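Local coordinates for protein glycerol dehydratase (Clostridium butyricum, PDB 1R9D) that probably dehydrates glycerol to 3-hydroxypropionaldehyde without vitamin B12, as a glycyl-radical enzyme of the pyruvate formate-lyase family, at residues L376-N382 against P403-E409; Y339-I343 against G429-C433; L459-S463 against K579-N583. One frame throughout, in Å; residues are numbered along the deposited sequence.

Contact 1 of 3, residues L376-N382 against P403-E409; sequences LSVRIWN and PAYYNDE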
loop_
_atom_site.group_PDB
_atom_site.type_symbol
_atom_site.label_atom_id
_atom_site.label_comp_id
_atom_site.label_asym_id
_atom_site.label_seq_id
_atom_site.Cartn_x
_atom_site.Cartn_y
_atom_site.Cartn_z
ATOM N N LEU A 376 26.869 -11.094 -25.909
ATOM C CA LEU A 376 27.522 -10.024 -26.658
ATOM C C LEU A 376 26.749 -9.635 -27.914
ATOM O O LEU A 376 26.300 -10.494 -28.676
ATOM C CB LEU A 376 28.947 -10.440 -27.033
ATOM C CG LEU A 376 29.812 -9.393 -27.740
ATOM C CD1 LEU A 376 29.925 -8.142 -26.881
ATOM C CD2 LEU A 376 31.193 -9.970 -28.011
ATOM N N SER A 377 26.630 -8.330 -28.129
ATOM C CA SER A 377 25.880 -7.794 -29.257
ATOM C C SER A 377 26.591 -6.604 -29.881
ATOM O O SER A 377 27.480 -6.013 -29.273
ATOM C CB SER A 377 24.505 -7.338 -28.768
ATOM O OG SER A 377 23.814 -8.391 -28.120
ATOM N N VAL A 378 26.196 -6.249 -31.101
ATOM C CA VAL A 378 26.779 -5.098 -31.769
ATOM C C VAL A 378 25.667 -4.288 -32.440
ATOM O O VAL A 378 24.686 -4.845 -32.933
ATOM C CB VAL A 378 27.826 -5.497 -32.854
ATOM C CG1 VAL A 378 28.956 -6.321 -32.224
ATOM C CG2 VAL A 378 27.155 -6.273 -33.980
ATOM N N ARG A 379 25.807 -2.973 -32.421
ATOM C CA ARG A 379 24.832 -2.102 -33.067
ATOM C C ARG A 379 25.389 -1.795 -34.448
ATOM O O ARG A 379 26.594 -1.604 -34.606
ATOM C CB ARG A 379 24.648 -0.809 -32.270
ATOM C CG ARG A 379 23.730 -0.961 -31.070
ATOM C CD ARG A 379 23.625 0.326 -30.265
ATOM N NE ARG A 379 23.327 1.474 -31.116
ATOM C CZ ARG A 379 23.062 2.691 -30.656
ATOM N NH1 ARG A 379 23.046 2.915 -29.348
ATOM N NH2 ARG A 379 22.832 3.689 -31.506
ATOM N N ILE A 380 24.511 -1.756 -35.445
ATOM C CA ILE A 380 24.907 -1.483 -36.821
ATOM C C ILE A 380 24.055 -0.337 -37.356
ATOM O O ILE A 380 22.858 -0.289 -37.098
ATOM C CB ILE A 380 24.665 -2.728 -37.719
ATOM C CG1 ILE A 380 25.499 -3.913 -37.217
ATOM C CG2 ILE A 380 24.983 -2.409 -39.176
ATOM C CD1 ILE A 380 27.001 -3.690 -37.277
ATOM N N TRP A 381 24.673 0.599 -38.066
ATOM C CA TRP A 381 23.923 1.699 -38.654
ATOM C C TRP A 381 24.526 2.067 -40.007
ATOM O O TRP A 381 25.510 1.461 -40.430
ATOM C CB TRP A 381 23.858 2.911 -37.707
ATOM C CG TRP A 381 25.136 3.648 -37.472
ATOM C CD1 TRP A 381 26.275 3.170 -36.881
ATOM C CD2 TRP A 381 25.377 5.033 -37.746
ATOM N NE1 TRP A 381 27.208 4.180 -36.765
ATOM C CE2 TRP A 381 26.680 5.332 -37.289
ATOM C CE3 TRP A 381 24.613 6.052 -38.332
ATOM C CZ2 TRP A 381 27.237 6.611 -37.399
ATOM C CZ3 TRP A 381 25.167 7.326 -38.442
ATOM C CH2 TRP A 381 26.468 7.592 -37.976
ATOM N N ASN A 382 23.932 3.036 -40.699
ATOM C CA ASN A 382 24.426 3.414 -42.022
ATOM C C ASN A 382 25.915 3.735 -42.107
ATOM O O ASN A 382 26.552 3.445 -43.122
ATOM C CB ASN A 382 23.627 4.598 -42.584
ATOM C CG ASN A 382 22.268 4.186 -43.132
ATOM O OD1 ASN A 382 21.598 4.967 -43.819
ATOM N ND2 ASN A 382 21.850 2.965 -42.828
ATOM N N PRO A 403 28.292 -12.363 -32.654
ATOM C CA PRO A 403 27.464 -11.557 -31.753
ATOM C C PRO A 403 26.073 -11.417 -32.361
ATOM O O PRO A 403 25.860 -11.783 -33.517
ATOM C CB PRO A 403 28.191 -10.225 -31.738
ATOM C CG PRO A 403 28.583 -10.087 -33.189
ATOM C CD PRO A 403 29.093 -11.490 -33.535
ATOM N N ALA A 404 25.127 -10.904 -31.582
ATOM C CA ALA A 404 23.788 -10.666 -32.104
ATOM C C ALA A 404 23.916 -9.290 -32.762
ATOM O O ALA A 404 24.620 -8.428 -32.236
ATOM C CB ALA A 404 22.776 -10.627 -30.965
ATOM N N TYR A 405 23.263 -9.092 -33.911
ATOM C CA TYR A 405 23.324 -7.818 -34.633
ATOM C C TYR A 405 22.010 -7.063 -34.499
ATOM O O TYR A 405 20.943 -7.657 -34.639
ATOM C CB TYR A 405 23.614 -8.047 -36.127
ATOM C CG TYR A 405 24.937 -8.733 -36.412
ATOM C CD1 TYR A 405 25.084 -10.109 -36.240
ATOM C CD2 TYR A 405 26.042 -8.004 -36.835
ATOM C CE1 TYR A 405 26.307 -10.740 -36.483
ATOM C CE2 TYR A 405 27.273 -8.626 -37.080
ATOM C CZ TYR A 405 27.393 -9.992 -36.902
ATOM O OH TYR A 405 28.601 -10.611 -37.146
ATOM N N TYR A 406 22.096 -5.760 -34.227
ATOM C CA TYR A 406 20.908 -4.918 -34.064
ATOM C C TYR A 406 20.934 -3.717 -34.987
ATOM O O TYR A 406 21.969 -3.070 -35.153
ATOM C CB TYR A 406 20.779 -4.465 -32.607
ATOM C CG TYR A 406 20.605 -5.631 -31.675
ATOM C CD1 TYR A 406 21.712 -6.307 -31.159
ATOM C CD2 TYR A 406 19.337 -6.105 -31.362
ATOM C CE1 TYR A 406 21.553 -7.432 -30.359
ATOM C CE2 TYR A 406 19.165 -7.228 -30.560
ATOM C CZ TYR A 406 20.281 -7.886 -30.065
ATOM O OH TYR A 406 20.118 -9.004 -29.284
ATOM N N ASN A 407 19.772 -3.407 -35.560
ATOM C CA ASN A 407 19.631 -2.325 -36.532
ATOM C C ASN A 407 19.201 -0.959 -35.990
ATOM O O ASN A 407 18.037 -0.745 -35.689
ATOM C CB ASN A 407 18.647 -2.792 -37.615
ATOM C CG ASN A 407 18.571 -1.847 -38.792
ATOM O OD1 ASN A 407 19.406 -0.957 -38.944
ATOM N ND2 ASN A 407 17.574 -2.053 -39.650
ATOM N N ASP A 408 20.159 -0.043 -35.877
ATOM C CA ASP A 408 19.906 1.322 -35.403
ATOM C C ASP A 408 18.833 2.015 -36.242
ATOM O O ASP A 408 18.008 2.769 -35.724
ATOM C CB ASP A 408 21.170 2.167 -35.537
ATOM C CG ASP A 408 22.120 2.025 -34.363
ATOM O OD1 ASP A 408 22.045 1.024 -33.621
ATOM O OD2 ASP A 408 22.963 2.937 -34.205
ATOM N N GLU A 409 18.873 1.765 -37.547
ATOM C CA GLU A 409 17.954 2.410 -38.484
ATOM C C GLU A 409 16.476 2.138 -38.230
ATOM O O GLU A 409 15.625 2.948 -38.593
ATOM C CB GLU A 409 18.338 2.030 -39.917
ATOM C CG GLU A 409 19.800 2.353 -40.289
ATOM C CD GLU A 409 20.129 3.840 -40.247
ATOM O OE1 GLU A 409 19.271 4.654 -40.658
ATOM O OE2 GLU A 409 21.255 4.201 -39.825
HETATM O O HOH W 1 21.798 -0.626 -40.019
#

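Contact 2 of 3, residues Y339-I343 against G429-C433; sequences YQNLI and GIIGC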
loop_
_atom_site.group_PDB
_atom_site.type_symbol
_atom_site.label_atom_id
_atom_site.label_comp_id
_atom_site.label_asym_id
_atom_site.label_seq_id
_atom_site.Cartn_x
_atom_site.Cartn_y
_atom_site.Cartn_z
ATOM N N TYR A 339 20.848 -14.112 -19.361
ATOM C CA TYR A 339 20.564 -13.090 -20.379
ATOM C C TYR A 339 21.140 -11.696 -20.116
ATOM O O TYR A 339 20.439 -10.694 -20.260
ATOM C CB TYR A 339 19.049 -12.956 -20.571
ATOM C CG TYR A 339 18.316 -14.263 -20.779
ATOM C CD1 TYR A 339 17.761 -14.953 -19.701
ATOM C CD2 TYR A 339 18.179 -14.814 -22.055
ATOM C CE1 TYR A 339 17.086 -16.154 -19.885
ATOM C CE2 TYR A 339 17.508 -16.018 -22.250
ATOM C CZ TYR A 339 16.965 -16.683 -21.166
ATOM O OH TYR A 339 16.304 -17.876 -21.358
ATOM N N GLN A 340 22.415 -11.621 -19.752
ATOM C CA GLN A 340 23.050 -10.333 -19.482
ATOM C C GLN A 340 23.606 -9.774 -20.791
ATOM O O GLN A 340 24.743 -10.065 -21.178
ATOM C CB GLN A 340 24.166 -10.526 -18.452
ATOM C CG GLN A 340 23.663 -11.186 -17.174
ATOM C CD GLN A 340 24.776 -11.795 -16.345
ATOM O OE1 GLN A 340 25.077 -11.328 -15.244
ATOM N NE2 GLN A 340 25.394 -12.845 -16.873
ATOM N N ASN A 341 22.802 -8.964 -21.475
ATOM C CA ASN A 341 23.217 -8.415 -22.754
ATOM C C ASN A 341 24.181 -7.246 -22.633
ATOM O O ASN A 341 23.944 -6.289 -21.890
ATOM C CB ASN A 341 21.985 -7.999 -23.576
ATOM C CG ASN A 341 22.264 -7.981 -25.073
ATOM O OD1 ASN A 341 23.070 -7.193 -25.555
ATOM N ND2 ASN A 341 21.608 -8.872 -25.809
ATOM N N LEU A 342 25.281 -7.342 -23.371
ATOM C CA LEU A 342 26.306 -6.305 -23.397
ATOM C C LEU A 342 26.489 -5.973 -24.873
ATOM O O LEU A 342 26.770 -6.853 -25.679
ATOM C CB LEU A 342 27.610 -6.837 -22.781
ATOM C CG LEU A 342 28.777 -5.861 -22.600
ATOM C CD1 LEU A 342 29.713 -6.376 -21.496
ATOM C CD2 LEU A 342 29.524 -5.697 -23.917
ATOM N N ILE A 343 26.324 -4.702 -25.228
ATOM C CA ILE A 343 26.419 -4.296 -26.625
ATOM C C ILE A 343 27.532 -3.282 -26.890
ATOM O O ILE A 343 27.869 -2.475 -26.024
ATOM C CB ILE A 343 25.046 -3.716 -27.075
ATOM C CG1 ILE A 343 24.966 -3.608 -28.599
ATOM C CG2 ILE A 343 24.830 -2.353 -26.445
ATOM C CD1 ILE A 343 23.533 -3.579 -29.103
ATOM N N GLY A 429 20.481 0.526 -25.649
ATOM C CA GLY A 429 21.248 -0.679 -25.420
ATOM C C GLY A 429 20.203 -1.773 -25.468
ATOM O O GLY A 429 19.010 -1.467 -25.516
ATOM N N ILE A 430 20.621 -3.034 -25.463
ATOM C CA ILE A 430 19.668 -4.131 -25.496
ATOM C C ILE A 430 19.524 -4.832 -24.146
ATOM O O ILE A 430 20.509 -5.046 -23.436
ATOM C CB ILE A 430 20.075 -5.181 -26.555
ATOM C CG1 ILE A 430 19.997 -4.556 -27.956
ATOM C CG2 ILE A 430 19.161 -6.403 -26.461
ATOM C CD1 ILE A 430 18.605 -4.080 -28.339
ATOM N N ILE A 431 18.289 -5.173 -23.803
ATOM C CA ILE A 431 17.982 -5.880 -22.561
ATOM C C ILE A 431 17.698 -7.344 -22.889
ATOM O O ILE A 431 16.976 -7.636 -23.835
ATOM C CB ILE A 431 16.721 -5.304 -21.877
ATOM C CG1 ILE A 431 16.938 -3.827 -21.543
ATOM C CG2 ILE A 431 16.386 -6.112 -20.619
ATOM C CD1 ILE A 431 18.195 -3.555 -20.719
ATOM N N GLY A 432 18.275 -8.258 -22.114
ATOM C CA GLY A 432 18.035 -9.677 -22.323
ATOM C C GLY A 432 18.355 -10.242 -23.699
ATOM O O GLY A 432 19.520 -10.396 -24.060
ATOM N N CYS A 433 17.317 -10.563 -24.464
ATOM C CA CYS A 433 17.500 -11.128 -25.798
ATOM C C CYS A 433 17.531 -10.106 -26.931
ATOM O O CYS A 433 18.504 -10.038 -27.680
ATOM C CB CYS A 433 16.398 -12.142 -26.090
ATOM S SG CYS A 433 16.450 -13.635 -25.069
HETATM O O HOH W 2 23.011 -4.442 -24.544
#

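Contact 3 of 3, residues L459-S463 against K579-N583; sequences LTINS and KKTLN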
loop_
_atom_site.group_PDB
_atom_site.type_symbol
_atom_site.label_atom_id
_atom_site.label_comp_id
_atom_site.label_asym_id
_atom_site.label_seq_id
_atom_site.Cartn_x
_atom_site.Cartn_y
_atom_site.Cartn_z
ATOM N N LEU A 459 -7.857 -22.328 -31.735
ATOM C CA LEU A 459 -9.111 -21.928 -31.110
ATOM C C LEU A 459 -10.063 -21.253 -32.090
ATOM O O LEU A 459 -11.272 -21.232 -31.863
ATOM C CB LEU A 459 -8.841 -21.004 -29.919
ATOM C CG LEU A 459 -8.219 -21.697 -28.703
ATOM C CD1 LEU A 459 -7.851 -20.652 -27.659
ATOM C CD2 LEU A 459 -9.202 -22.716 -28.124
ATOM N N THR A 460 -9.528 -20.689 -33.169
ATOM C CA THR A 460 -10.377 -20.055 -34.173
ATOM C C THR A 460 -11.100 -21.173 -34.919
ATOM O O THR A 460 -12.311 -21.118 -35.136
ATOM C CB THR A 460 -9.551 -19.228 -35.183
ATOM O OG1 THR A 460 -8.812 -18.217 -34.482
ATOM C CG2 THR A 460 -10.469 -18.557 -36.195
ATOM N N ILE A 461 -10.345 -22.197 -35.298
ATOM C CA ILE A 461 -10.910 -23.334 -36.006
ATOM C C ILE A 461 -11.910 -24.087 -35.130
ATOM O O ILE A 461 -12.902 -24.616 -35.635
ATOM C CB ILE A 461 -9.794 -24.291 -36.481
ATOM C CG1 ILE A 461 -9.028 -23.635 -37.634
ATOM C CG2 ILE A 461 -10.387 -25.634 -36.906
ATOM C CD1 ILE A 461 -7.881 -24.460 -38.173
ATOM N N ASN A 462 -11.663 -24.121 -33.823
ATOM C CA ASN A 462 -12.562 -24.815 -32.902
ATOM C C ASN A 462 -13.533 -23.906 -32.135
ATOM O O ASN A 462 -14.111 -24.315 -31.131
ATOM C CB ASN A 462 -11.754 -25.666 -31.914
ATOM C CG ASN A 462 -11.019 -26.812 -32.598
ATOM O OD1 ASN A 462 -11.553 -27.447 -33.508
ATOM N ND2 ASN A 462 -9.799 -27.091 -32.150
ATOM N N SER A 463 -13.714 -22.679 -32.616
ATOM C CA SER A 463 -14.631 -21.721 -31.995
ATOM C C SER A 463 -14.480 -21.548 -30.482
ATOM O O SER A 463 -15.475 -21.537 -29.755
ATOM C CB SER A 463 -16.085 -22.103 -32.301
ATOM O OG SER A 463 -16.363 -22.004 -33.683
ATOM N N LYS A 579 -11.289 -29.088 -40.178
ATOM C CA LYS A 579 -11.450 -29.127 -38.730
ATOM C C LYS A 579 -11.299 -30.550 -38.199
ATOM O O LYS A 579 -10.591 -30.781 -37.217
ATOM C CB LYS A 579 -12.814 -28.561 -38.330
ATOM C CG LYS A 579 -13.096 -28.597 -36.831
ATOM C CD LYS A 579 -14.415 -27.906 -36.504
ATOM C CE LYS A 579 -14.748 -28.018 -35.025
ATOM N NZ LYS A 579 -15.980 -27.259 -34.664
ATOM N N LYS A 580 -11.951 -31.505 -38.855
ATOM C CA LYS A 580 -11.878 -32.897 -38.421
ATOM C C LYS A 580 -10.484 -33.479 -38.598
ATOM O O LYS A 580 -9.998 -34.206 -37.733
ATOM C CB LYS A 580 -12.902 -33.748 -39.178
ATOM C CG LYS A 580 -14.342 -33.398 -38.831
ATOM C CD LYS A 580 -15.340 -34.298 -39.551
ATOM C CE LYS A 580 -16.771 -33.888 -39.229
ATOM N NZ LYS A 580 -17.768 -34.705 -39.978
ATOM N N THR A 581 -9.839 -33.150 -39.713
ATOM C CA THR A 581 -8.497 -33.648 -39.987
ATOM C C THR A 581 -7.505 -33.160 -38.932
ATOM O O THR A 581 -6.684 -33.928 -38.439
ATOM C CB THR A 581 -7.996 -33.185 -41.369
ATOM O OG1 THR A 581 -8.962 -33.528 -42.370
ATOM C CG2 THR A 581 -6.681 -33.859 -41.705
ATOM N N LEU A 582 -7.580 -31.879 -38.586
ATOM C CA LEU A 582 -6.667 -31.326 -37.596
ATOM C C LEU A 582 -6.898 -31.940 -36.223
ATOM O O LEU A 582 -5.950 -32.289 -35.527
ATOM C CB LEU A 582 -6.818 -29.805 -37.526
ATOM C CG LEU A 582 -6.415 -29.065 -38.801
ATOM C CD1 LEU A 582 -6.772 -27.593 -38.667
ATOM C CD2 LEU A 582 -4.928 -29.244 -39.060
ATOM N N ASN A 583 -8.160 -32.079 -35.836
ATOM C CA ASN A 583 -8.479 -32.653 -34.537
ATOM C C ASN A 583 -8.071 -34.118 -34.437
ATOM O O ASN A 583 -7.942 -34.656 -33.335
ATOM C CB ASN A 583 -9.970 -32.481 -34.234
ATOM C CG ASN A 583 -10.333 -31.032 -33.938
ATOM O OD1 ASN A 583 -9.640 -30.353 -33.175
ATOM N ND2 ASN A 583 -11.420 -30.554 -34.529
HETATM O O HOH W 3 -15.617 -24.219 -35.096
HETATM O O HOH W 4 -15.600 -26.840 -31.621
#

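Contact 1 of 3, residues L376-N382 against P403-E409
Val-378 and Ile-380 exchange backbone hydrogen bonds with Ala-404, Tyr-406 and Asp-408, pairing strand 375-380 with strand 404-407 in parallel. The axes of the paired segments approach to 4.8 Å at 28°. Val-378 N reaches Ala-404 O at 2.9 Å, and Tyr-406 N returns to Val-378 O at 3.0 Å. The ladder runs past the second strand, since Asp-408 N, already in helix 408-417, still donates to Ile-380 O. Helix 386-397 links the two strands, making a beta-alpha-beta crossover of the kind that recurs in the barrel of glycyl-radical enzymes.

Apolar contacts gather on the face carrying Val-378, Ile-380 and Tyr-405. Val-378 lies alongside Tyr-405, its CG2 3.5 Å from CD2 of that ring, while Ile-380 CG1 meets the ring edge. Helices 386-397 and 712-728 cover this face.

Ser-377, Arg-379 and Tyr-406 lie on the other face, where Arg-379 reaches the start of helix 408-417. Arg-379 bends at chi3 (50°) and grips Asp-408 side-on: NH2 donates to OD2 at 2.8 Å on a nearly straight path, and NE donates to OD1. The two planes are 58° apart, so OD2 is approached from above the carboxylate plane although it lies in the guanidinium plane. Ser-377 OG sits at the edge of the Tyr-406 ring, 3.3 Å from CE1, and bonds to Asn-341.

At the C-terminal end, Asn-382 N donates to Glu-409 OE2 at 3.0 Å, and the Asn-382 amide stacks on that carboxylate. Asn-407 OD1 caps the helix through a weak bond from Glu-409 N, while its ND2 bonds to Gly-731 O. The buried Asp-408 carboxylate thus has two bonds from Arg-379 besides those from Tyr-428 and Gln-347, which would favour its charged form and restrict its rotation.

Contact 2 of 3, residues Y339-I343 against G429-C433
The glycerol site at the centre of the glycyl-radical barrel is bordered by this contact, in which strand 341-344 and Tyr-339 ahead of it face strand 429-431 and the loop that follows. The nearest atoms of Gly-432 and the bound glycerol are about 3 Å apart, and Cys-433 follows at the position of the thiyl-forming cysteine of the family, consistent with that role here. The strand segments run antiparallel at 167°, yet their axes come no nearer than 6.4 Å, and side chains carry much of the join.

Asn-341 reaches across with CG anti to its backbone N (chi1 -156°). Its ND2 donates to Gly-432 O at 3.1 Å; that oxygen lies in the Asn-341 amide plane, whereas ND2 comes from above the Gly-432 carbonyl plane, 42° out of it. The same amide group lies against Ile-430 CG2. Its OD1 accepts from Ser-377 OG. A water lies 2.9 Å from Asn-341 OD1 and 2.8 Å from Ile-430 O.

Farther along, Ile-343 CD1 packs on Ile-430 CG1 at 3.8 Å. At the other end Gly-432 CA points its hydrogen almost straight at Tyr-339 O, 3.3 Å away. Beside this, Cys-433 SG approaches the Tyr-339 ring obliquely, 3.7 Å from its CD2.

Contact 3 of 3, residues L459-S463 against K579-N583
A Schellman motif ends helix 453-461, with Ser-463 at its positive-phi C-prime position, and this helix end packs against the last turn of helix 575-583. The centre of the join lies about 34 Å from the centre of the chain, and the join buries 231 Å² in all.

Ile-461 supplies the apolar part. Its CD1 meets Leu-582 CD1 at 3.4 Å, tighter than usual carbon contact, and the two side chains cross at about a right angle. Its CG2 lies along the methylenes of Lys-579, which run past it in the opposite direction.

Asn-462 and Asn-583 pair through their amides, whose planes are 23° apart. Asn-583 ND2 donates to Asn-462 OD1 at 3.3 Å, in its own amide plane, and the return bond from Asn-462 ND2 to Asn-583 OD1 is weak at 3.4 Å.

Fully extended from chi1 (178°) onward, Lys-579 carries NZ beyond this pair to the helix end. One water joins NZ to Ile-461 O and Ser-463 OG; a second joins it to Asn-462 O, 3.0 Å from that water. With Glu-479 as its salt-bridge partner, the ammonium is linked through waters to carbonyls at the negative end of the helix dipole, which would favour its charged form.

How the contacts relate
From the N terminus, the chain enters contact 2 at 339-343 and next forms both halves of contact 1, 376-382 and 403-409, joined by helix 386-397. Only at 429-433 does contact 2 close, so the smaller loop of contact 1 lies wholly within its larger one. The two touch, their centres about 12 Å apart: strands 341-344 and 375-380 are neighbours in one sheet, Ser-377 N lies 2.9 Å from Leu-342 O, and Tyr-406 OH reaches Cys-433 O. Contact 3 opens afterwards at 459-463 and closes at 579-583, in series with both. Its centre is about 41 Å from that of contact 1, so it ties two peripheral helices rather than the glycerol-binding core.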